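Local structure of 5-formyltetrahydrofolate cyclo-ligase family protein (Bacillus anthracis, 2JCB) at residues P84-E89 and G148-R153; L129-G134 and K161-A166. The protein probably catalyses the ATP- and magnesium-dependent conversion of 5-formyltetrahydrofolate to 5,10-methenyltetrahydrofolate in folate metabolism. All blocks are in the same frame, centred on the assembly; numbering follows the deposited sequence.

Contact 1: residues P84-E89 and G148-R153; sequences PKCNKE and GGYYDR. With MG (magnesium ion), chain E; ADP (adenosine-5'-diphosphate), chain C; PO4 (phosphate ion), chain D.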
ATOM      1  N   PRO A  84       7.087   3.333   6.133  1.00 27.40           N
ATOM      2  CA  PRO A  84       6.633   3.322   7.528  1.00 28.49           C
ATOM      3  C   PRO A  84       7.420   2.411   8.464  1.00 28.38           C
ATOM      4  O   PRO A  84       7.829   1.318   8.095  1.00 27.22           O
ATOM      5  CB  PRO A  84       5.190   2.814   7.423  1.00 29.62           C
ATOM      6  CG  PRO A  84       5.197   1.937   6.211  1.00 28.17           C
ATOM      7  CD  PRO A  84       6.264   2.435   5.281  1.00 28.28           C
ATOM      8  N   LYS A  85       7.559   2.883   9.697  1.00 29.08           N
ATOM      9  CA  LYS A  85       7.918   2.045  10.831  1.00 31.22           C
ATOM     10  C   LYS A  85       6.658   1.908  11.698  1.00 31.53           C
ATOM     11  O   LYS A  85       6.125   2.900  12.213  1.00 32.19           O
ATOM     12  CB  LYS A  85       9.088   2.639  11.628  1.00 30.73           C
ATOM     13  CG  LYS A  85       9.481   1.757  12.837  1.00 31.46           C
ATOM     14  CD  LYS A  85      10.859   2.075  13.398  1.00 33.09           C
ATOM     15  CE  LYS A  85      11.218   1.145  14.600  1.00 32.60           C
ATOM     16  NZ  LYS A  85      11.368  -0.333  14.261  1.00 35.53           N
ATOM     17  N   CYS A  86       6.220   0.674  11.902  1.00 34.25           N
ATOM     18  CA  CYS A  86       5.008   0.423  12.661  1.00 35.62           C
ATOM     19  C   CYS A  86       5.300   0.264  14.131  1.00 35.54           C
ATOM     20  O   CYS A  86       6.278  -0.382  14.529  1.00 35.64           O
ATOM     21  CB  CYS A  86       4.276  -0.815  12.135  1.00 36.30           C
ATOM     22  SG  CYS A  86       3.735  -0.664  10.450  1.00 43.82           S
ATOM     23  N   ASN A  87       4.477   0.904  14.940  1.00 35.10           N
ATOM     24  CA  ASN A  87       4.512   0.659  16.367  1.00 36.15           C
ATOM     25  C   ASN A  87       3.331  -0.268  16.693  1.00 36.80           C
ATOM     26  O   ASN A  87       2.162   0.117  16.608  1.00 36.24           O
ATOM     27  CB  ASN A  87       4.486   1.984  17.139  1.00 36.13           C
ATOM     28  CG  ASN A  87       4.524   1.791  18.654  1.00 36.74           C
ATOM     29  OD1 ASN A  87       4.127   0.748  19.176  1.00 38.69           O
ATOM     30  ND2 ASN A  87       4.968   2.819  19.369  1.00 38.09           N
ATOM     31  N   LYS A  88       3.653  -1.507  17.033  1.00 37.66           N
ATOM     32  CA  LYS A  88       2.638  -2.526  17.255  1.00 39.63           C
ATOM     33  C   LYS A  88       1.777  -2.252  18.488  1.00 39.54           C
ATOM     34  O   LYS A  88       0.610  -2.649  18.529  1.00 40.07           O
ATOM     35  CB  LYS A  88       3.289  -3.908  17.308  1.00 40.53           C
ATOM     36  CG  LYS A  88       4.123  -4.196  16.040  1.00 44.09           C
ATOM     37  CD  LYS A  88       4.439  -5.685  15.857  1.00 49.33           C
ATOM     38  CE  LYS A  88       3.213  -6.459  15.375  1.00 49.65           C
ATOM     39  NZ  LYS A  88       2.284  -6.792  16.517  1.00 50.78           N
ATOM     40  N   GLU A  89       2.344  -1.556  19.473  1.00 39.54           N
ATOM     41  CA  GLU A  89       1.630  -1.229  20.699  1.00 39.62           C
ATOM     42  C   GLU A  89       0.515  -0.223  20.481  1.00 38.90           C
ATOM     43  O   GLU A  89      -0.600  -0.413  20.969  1.00 38.68           O
ATOM     44  CB  GLU A  89       2.584  -0.685  21.760  1.00 40.11           C
ATOM     45  CG  GLU A  89       3.556  -1.695  22.293  1.00 42.47           C
ATOM     46  CD  GLU A  89       4.004  -1.365  23.704  1.00 45.08           C
ATOM     47  OE1 GLU A  89       3.131  -1.104  24.577  1.00 47.45           O
ATOM     48  OE2 GLU A  89       5.232  -1.376  23.940  1.00 47.19           O
ATOM     49  N   GLY A 148      -3.995  -5.627  10.693  1.00 28.21           N
ATOM     50  CA  GLY A 148      -3.506  -4.732  11.761  1.00 29.13           C
ATOM     51  C   GLY A 148      -4.293  -3.433  11.946  1.00 27.23           C
ATOM     52  O   GLY A 148      -4.271  -2.834  13.014  1.00 27.98           O
ATOM     53  N   GLY A 149      -4.951  -2.990  10.867  1.00 28.21           N
ATOM     54  CA  GLY A 149      -5.707  -1.757  10.879  1.00 26.47           C
ATOM     55  C   GLY A 149      -4.811  -0.539  10.932  1.00 26.50           C
ATOM     56  O   GLY A 149      -5.226   0.518  11.370  1.00 25.74           O
ATOM     57  N   TYR A 150      -3.568  -0.688  10.511  1.00 26.41           N
ATOM     58  CA  TYR A 150      -2.646   0.457  10.493  1.00 26.78           C
ATOM     59  C   TYR A 150      -3.081   1.620   9.583  1.00 27.05           C
ATOM     60  O   TYR A 150      -3.077   2.789   9.999  1.00 27.60           O
ATOM     61  CB  TYR A 150      -1.228   0.042  10.060  1.00 28.62           C
ATOM     62  CG  TYR A 150      -0.453  -0.647  11.158  1.00 28.40           C
ATOM     63  CD1 TYR A 150       0.198   0.090  12.153  1.00 25.62           C
ATOM     64  CD2 TYR A 150      -0.331  -2.037  11.154  1.00 27.30           C
ATOM     65  CE1 TYR A 150       0.961  -0.528  13.114  1.00 29.70           C
ATOM     66  CE2 TYR A 150       0.399  -2.684  12.149  1.00 28.78           C
ATOM     67  CZ  TYR A 150       1.058  -1.914  13.114  1.00 29.17           C
ATOM     68  OH  TYR A 150       1.781  -2.534  14.095  1.00 31.08           O
ATOM     69  N   TYR A 151      -3.425   1.305   8.348  1.00 27.25           N
ATOM     70  CA  TYR A 151      -3.833   2.369   7.425  1.00 28.60           C
ATOM     71  C   TYR A 151      -5.186   2.952   7.774  1.00 28.85           C
ATOM     72  O   TYR A 151      -5.378   4.155   7.630  1.00 28.96           O
ATOM     73  CB  TYR A 151      -3.724   1.961   5.950  1.00 28.49           C
ATOM     74  CG  TYR A 151      -2.276   2.041   5.473  1.00 29.75           C
ATOM     75  CD1 TYR A 151      -1.366   1.014   5.753  1.00 29.15           C
ATOM     76  CD2 TYR A 151      -1.782   3.203   4.855  1.00 26.26           C
ATOM     77  CE1 TYR A 151       0.002   1.137   5.344  1.00 30.16           C
ATOM     78  CE2 TYR A 151      -0.433   3.333   4.434  1.00 29.27           C
ATOM     79  CZ  TYR A 151       0.439   2.279   4.698  1.00 30.45           C
ATOM     80  OH  TYR A 151       1.725   2.366   4.316  1.00 29.22           O
ATOM     81  N   ASP A 152      -6.107   2.114   8.294  1.00 28.78           N
ATOM     82  CA  ASP A 152      -7.384   2.619   8.733  1.00 27.94           C
ATOM     83  C   ASP A 152      -7.178   3.746   9.766  1.00 29.60           C
ATOM     84  O   ASP A 152      -7.863   4.754   9.699  1.00 31.00           O
ATOM     85  CB  ASP A 152      -8.233   1.489   9.316  1.00 26.49           C
ATOM     86  CG  ASP A 152      -8.901   0.647   8.234  1.00 25.90           C
ATOM     87  OD1 ASP A 152      -9.017   1.105   7.062  1.00 30.22           O
ATOM     88  OD2 ASP A 152      -9.319  -0.486   8.526  1.00 29.02           O
ATOM     89  N   ARG A 153      -6.202   3.575  10.683  1.00 28.64           N
ATOM     90  CA  ARG A 153      -5.948   4.549  11.729  1.00 29.56           C
ATOM     91  C   ARG A 153      -5.227   5.760  11.153  1.00 29.77           C
ATOM     92  O   ARG A 153      -5.547   6.902  11.461  1.00 29.99           O
ATOM     93  CB  ARG A 153      -5.125   3.912  12.849  1.00 28.80           C
ATOM     94  CG  ARG A 153      -5.881   2.869  13.633  1.00 25.52           C
ATOM     95  CD  ARG A 153      -4.957   2.299  14.692  1.00 27.32           C
ATOM     96  NE  ARG A 153      -5.596   1.454  15.691  1.00 27.23           N
ATOM     97  CZ  ARG A 153      -5.935   0.189  15.470  1.00 27.86           C
ATOM     98  NH1 ARG A 153      -6.445  -0.532  16.458  1.00 31.22           N
ATOM     99  NH2 ARG A 153      -5.743  -0.346  14.256  1.00 31.93           N
TER
HETATM  100 MG    MG E1192      -9.885  -2.147   7.742  1.00 20.89          MG
HETATM  101  PB  ADP C1190      -7.451  -4.234   7.937  1.00 32.67           P
HETATM  102  O1B ADP C1190      -5.934  -4.276   8.096  1.00 30.98           O
HETATM  103  O2B ADP C1190      -7.909  -5.184   6.893  1.00 34.47           O
HETATM  104  O3B ADP C1190      -7.849  -2.780   7.801  1.00 33.73           O
HETATM  105  PA  ADP C1190      -9.372  -4.364  10.136  1.00 33.07           P
HETATM  106  O1A ADP C1190     -10.250  -3.425   9.352  1.00 34.58           O
HETATM  107  O2A ADP C1190     -10.013  -5.551  10.656  1.00 31.84           O
HETATM  108  O3A ADP C1190      -8.032  -4.787   9.324  1.00 33.56           O
HETATM  109  O5' ADP C1190      -8.846  -3.557  11.434  1.00 34.23           O
HETATM  110  C5' ADP C1190      -8.145  -4.356  12.411  1.00 32.99           C
HETATM  111  C4' ADP C1190      -8.378  -3.838  13.809  1.00 34.45           C
HETATM  112  O4' ADP C1190      -8.040  -2.460  13.824  1.00 35.40           O
HETATM  113  C3' ADP C1190      -9.854  -3.967  14.165  1.00 38.36           C
HETATM  114  O3' ADP C1190      -9.927  -4.726  15.356  1.00 40.31           O
HETATM  115  C2' ADP C1190     -10.329  -2.542  14.358  1.00 38.47           C
HETATM  116  O2' ADP C1190     -11.062  -2.395  15.540  1.00 42.77           O
HETATM  117  C1' ADP C1190      -9.058  -1.722  14.496  1.00 33.81           C
HETATM  118  N9  ADP C1190      -9.166  -0.337  13.969  1.00 33.84           N
HETATM  119  C8  ADP C1190      -9.151   0.019  12.671  1.00 34.35           C
HETATM  120  N7  ADP C1190      -9.224   1.366  12.549  1.00 34.96           N
HETATM  121  C5  ADP C1190      -9.292   1.905  13.768  1.00 31.48           C
HETATM  122  C6  ADP C1190      -9.359   3.283  14.323  1.00 33.48           C
HETATM  123  N6  ADP C1190      -9.399   4.362  13.515  1.00 35.71           N
HETATM  124  N1  ADP C1190      -9.336   3.423  15.649  1.00 33.15           N
HETATM  125  C2  ADP C1190      -9.309   2.359  16.477  1.00 34.56           C
HETATM  126  N3  ADP C1190      -9.224   1.087  16.040  1.00 34.89           N
HETATM  127  C4  ADP C1190      -9.199   0.787  14.715  1.00 31.90           C
HETATM  128  P   PO4 D1191      -2.932  -2.504   7.319  1.00 22.53           P
HETATM  129  O1  PO4 D1191      -3.497  -1.240   7.173  1.00 20.61           O
HETATM  130  O2  PO4 D1191      -3.804  -3.667   6.927  1.00 28.89           O
HETATM  131  O3  PO4 D1191      -1.648  -2.623   6.446  1.00 32.70           O
HETATM  132  O4  PO4 D1191      -2.594  -2.817   8.773  1.00 29.86           O
HETATM  133  O   HOH W   1      -9.715  -1.199   5.856  1.00 22.40           O
HETATM  134  O   HOH W   2     -10.452  -3.996   6.542  1.00 24.50           O
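Cys-86 places its sulfur over one face of the Tyr-150 ring. SG lies 3.9 Å from the ring centroid and only 11° off the ring normal, a sulfur-aromatic contact. A chi1 of -62° in Cys-86 turns SG anti to the carbonyl carbon and leaves it over the ring. CB of Cys-86 packs on the same ring, 3.5 Å from CE1 of Tyr-150. The phenol end reaches on to Lys-88, whose CA is 3.3 Å from OH of Tyr-150; CG of Lys-88 also packs against this oxygen. Earlier in the strand, the ring of Pro-84 and the Tyr-151 side chain meet at about a right angle; CG of Pro-84 is 4.0 Å from OH of Tyr-151. No hydrogen bond joins the two segments.

Both tyrosines open helix 150-154, with Gly-149 as N-cap, at the end of a glycine-rich loop that binds phosphates. N of Tyr-150 donates to O4 of a phosphate ion, probably from the crystallisation liquor, at 2.9 Å. N of Tyr-151 donates to O1 of the same ion at 2.8 Å, with a nearly straight angle of 168°. Each of these oxygens also lies at the edge of the corresponding tyrosine ring, in its plane. N of Gly-149 instead donates to ADP O1B.

Further along the helix, OD2 of Asp-152 binds the magnesium ion at 1.9 Å, and Asp-181 completes the protein share of the metal site. The guanidinium of Arg-153 lies over the adenine, with CZ 3.4 Å from ADP C4.

Contact 2: residues L129-G134 and K161-A166; sequences LQIVPG and KTLSLA
Val-132 N donates to Leu-163 O at 2.8 Å, and Gln-130 N donates to Lys-161 O at 2.9 Å. Between them, Leu-163 N returns a bond to Gln-130 O at 3.0 Å. This is a parallel ladder. It joins neighbouring central strands of the mixed sheet.

Past the last bridge, a side chain takes over. OG of Ser-164 donates to Val-132 O at 2.9 Å, from 37° above the carbonyl plane. The Ser-164 chi1 of -66° sets OG beside its own backbone N and turned to that oxygen. A water lies between Val-132 O and Leu-165 N, accepting from the latter, where the strands part.

Leu-129, Ile-131, Leu-163 and Leu-165 form an apolar patch. CD1 of Leu-129 meets CD2 of Leu-163 at 4.1 Å, and CG2 of Ile-131 meets CD1 of Leu-165 at 3.9 Å. Leu-43 and Ile-39 of helix 29-44 pack on its last three residues, and Glu-48 of helix 47-51 on Leu-129 and Leu-163. Thr-162 points to the other face, where OG1 is hydrogen-bonded to Glu-185 N.

The carbonyl of Val-132 is thus met by a hydroxyl, with a water close by, and not by the N-H of a continued ladder: Leu-165 N is 4.5 Å from Val-132 O.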
ATOM      1  N   LEU A 129       1.621  12.153  -1.676  1.00 29.02           N
ATOM      2  CA  LEU A 129       0.932  10.967  -2.130  1.00 28.65           C
ATOM      3  C   LEU A 129       1.296   9.789  -1.246  1.00 29.12           C
ATOM      4  O   LEU A 129       2.483   9.554  -0.984  1.00 31.83           O
ATOM      5  CB  LEU A 129       1.398  10.700  -3.566  1.00 29.04           C
ATOM      6  CG  LEU A 129       0.864   9.421  -4.237  1.00 29.12           C
ATOM      7  CD1 LEU A 129      -0.690   9.524  -4.403  1.00 30.36           C
ATOM      8  CD2 LEU A 129       1.615   9.148  -5.577  1.00 30.03           C
ATOM      9  N   GLN A 130       0.284   9.053  -0.817  1.00 27.63           N
ATOM     10  CA  GLN A 130       0.487   7.775  -0.119  1.00 27.07           C
ATOM     11  C   GLN A 130       0.042   6.650  -1.012  1.00 29.34           C
ATOM     12  O   GLN A 130      -1.113   6.633  -1.412  1.00 29.79           O
ATOM     13  CB  GLN A 130      -0.316   7.746   1.169  1.00 27.09           C
ATOM     14  CG  GLN A 130       0.387   8.612   2.259  1.00 26.88           C
ATOM     15  CD  GLN A 130       1.580   7.840   2.949  1.00 27.55           C
ATOM     16  OE1 GLN A 130       2.011   6.812   2.485  1.00 31.28           O
ATOM     17  NE2 GLN A 130       2.071   8.390   4.070  1.00 28.03           N
ATOM     18  N   ILE A 131       0.985   5.752  -1.291  1.00 28.02           N
ATOM     19  CA  ILE A 131       0.710   4.553  -2.076  1.00 30.07           C
ATOM     20  C   ILE A 131       0.331   3.513  -0.993  1.00 29.01           C
ATOM     21  O   ILE A 131       1.236   3.031  -0.263  1.00 28.61           O
ATOM     22  CB  ILE A 131       1.910   4.206  -2.953  1.00 29.21           C
ATOM     23  CG1 ILE A 131       2.068   5.361  -4.001  1.00 30.83           C
ATOM     24  CG2 ILE A 131       1.667   2.866  -3.605  1.00 30.50           C
ATOM     25  CD1 ILE A 131       3.307   5.249  -4.892  1.00 33.67           C
ATOM     26  N   VAL A 132      -0.937   3.084  -0.924  1.00 29.78           N
ATOM     27  CA  VAL A 132      -1.430   2.374   0.249  1.00 30.13           C
ATOM     28  C   VAL A 132      -1.440   0.892  -0.094  1.00 30.44           C
ATOM     29  O   VAL A 132      -1.944   0.547  -1.120  1.00 29.43           O
ATOM     30  CB  VAL A 132      -2.832   2.910   0.623  1.00 29.30           C
ATOM     31  CG1 VAL A 132      -3.534   1.980   1.684  1.00 26.30           C
ATOM     32  CG2 VAL A 132      -2.742   4.406   1.059  1.00 27.64           C
ATOM     33  N   PRO A 133      -0.776   0.030   0.706  1.00 31.19           N
ATOM     34  CA  PRO A 133      -0.830  -1.435   0.440  1.00 31.21           C
ATOM     35  C   PRO A 133      -2.133  -2.095   0.843  1.00 31.32           C
ATOM     36  O   PRO A 133      -2.952  -1.493   1.504  1.00 30.87           O
ATOM     37  CB  PRO A 133       0.301  -1.977   1.338  1.00 31.33           C
ATOM     38  CG  PRO A 133       0.175  -1.068   2.562  1.00 33.31           C
ATOM     39  CD  PRO A 133      -0.010   0.334   1.925  1.00 33.36           C
ATOM     40  N   GLY A 134      -2.335  -3.349   0.486  1.00 30.37           N
ATOM     41  CA  GLY A 134      -3.623  -3.913   0.799  1.00 29.92           C
ATOM     42  C   GLY A 134      -3.776  -5.226   0.143  1.00 31.15           C
ATOM     43  O   GLY A 134      -2.930  -5.565  -0.701  1.00 33.19           O
ATOM     44  N   LYS A 161      -3.205  12.893  -1.084  1.00 30.38           N
ATOM     45  CA  LYS A 161      -3.739  11.975  -2.090  1.00 30.11           C
ATOM     46  C   LYS A 161      -3.385  10.524  -1.779  1.00 29.94           C
ATOM     47  O   LYS A 161      -2.291  10.275  -1.305  1.00 31.47           O
ATOM     48  CB  LYS A 161      -3.199  12.377  -3.457  1.00 29.35           C
ATOM     49  CG  LYS A 161      -3.721  13.797  -3.881  1.00 31.38           C
ATOM     50  CD  LYS A 161      -3.014  14.243  -5.132  1.00 33.61           C
ATOM     51  CE  LYS A 161      -3.034  15.767  -5.204  1.00 38.25           C
ATOM     52  NZ  LYS A 161      -4.285  16.179  -5.882  1.00 39.99           N
ATOM     53  N   THR A 162      -4.283   9.592  -2.080  1.00 29.77           N
ATOM     54  CA  THR A 162      -4.038   8.168  -1.862  1.00 29.75           C
ATOM     55  C   THR A 162      -4.259   7.370  -3.131  1.00 30.53           C
ATOM     56  O   THR A 162      -5.145   7.688  -3.939  1.00 32.24           O
ATOM     57  CB  THR A 162      -4.952   7.542  -0.781  1.00 30.46           C
ATOM     58  OG1 THR A 162      -6.338   7.714  -1.102  1.00 30.32           O
ATOM     59  CG2 THR A 162      -4.679   8.175   0.564  1.00 31.75           C
ATOM     60  N   LEU A 163      -3.470   6.329  -3.307  1.00 30.38           N
ATOM     61  CA  LEU A 163      -3.771   5.363  -4.349  1.00 29.73           C
ATOM     62  C   LEU A 163      -3.225   4.045  -3.928  1.00 29.61           C
ATOM     63  O   LEU A 163      -2.305   3.975  -3.155  1.00 30.27           O
ATOM     64  CB  LEU A 163      -3.242   5.774  -5.749  1.00 31.61           C
ATOM     65  CG  LEU A 163      -1.780   5.782  -6.086  1.00 32.24           C
ATOM     66  CD1 LEU A 163      -1.234   4.292  -6.419  1.00 29.92           C
ATOM     67  CD2 LEU A 163      -1.543   6.759  -7.263  1.00 31.53           C
ATOM     68  N   SER A 164      -3.821   2.992  -4.475  1.00 28.59           N
ATOM     69  CA  SER A 164      -3.356   1.625  -4.252  1.00 30.23           C
ATOM     70  C   SER A 164      -3.050   0.990  -5.570  1.00 29.20           C
ATOM     71  O   SER A 164      -3.639   1.350  -6.597  1.00 30.19           O
ATOM     72  CB  SER A 164      -4.369   0.803  -3.480  1.00 28.45           C
ATOM     73  OG  SER A 164      -4.556   1.271  -2.149  1.00 29.17           O
ATOM     74  N   LEU A 165      -2.047   0.108  -5.548  1.00 28.63           N
ATOM     75  CA  LEU A 165      -1.652  -0.725  -6.683  1.00 29.83           C
ATOM     76  C   LEU A 165      -2.171  -2.140  -6.436  1.00 30.26           C
ATOM     77  O   LEU A 165      -1.975  -2.663  -5.339  1.00 31.15           O
ATOM     78  CB  LEU A 165      -0.120  -0.705  -6.805  1.00 29.58           C
ATOM     79  CG  LEU A 165       0.513   0.687  -6.806  1.00 32.02           C
ATOM     80  CD1 LEU A 165       2.084   0.713  -6.789  1.00 33.49           C
ATOM     81  CD2 LEU A 165       0.002   1.469  -8.026  1.00 30.87           C
ATOM     82  N   ALA A 166      -2.806  -2.789  -7.431  1.00 28.90           N
ATOM     83  CA  ALA A 166      -3.411  -4.074  -7.238  1.00 28.65           C
ATOM     84  C   ALA A 166      -3.448  -4.876  -8.513  1.00 29.10           C
ATOM     85  O   ALA A 166      -3.661  -4.323  -9.575  1.00 28.64           O
ATOM     86  CB  ALA A 166      -4.794  -3.918  -6.668  1.00 28.34           C
TER
HETATM   87  O   HOH W   3      -0.920  -0.824  -3.089  1.00 15.79           O
HETATM   88  O   HOH W   4      -2.438  -3.952  -3.184  1.00 19.86           O

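Contact 2 is core: eight of its nine touching residues are buried, and its centre is about 5 Å from the centre of the chain. Contact 1 is a surface contact, its centre about 12 Å from the chain centre. Both reach the same mixed sheet, but contact 2 joins two strands within it, whereas contact 1 sets the start of helix 150-154 against the end of strand 80-87. Main-chain hydrogen bonds and aliphatic packing hold contact 2. Contact 1 relies on side-chain packing, and the N-H groups of Gly-149 to Tyr-151 serve ligands. Tyr-151 joins the two: its CZ lies 3.4 Å from CD of Pro-133, and its CD2 packs on CG1 of Val-132.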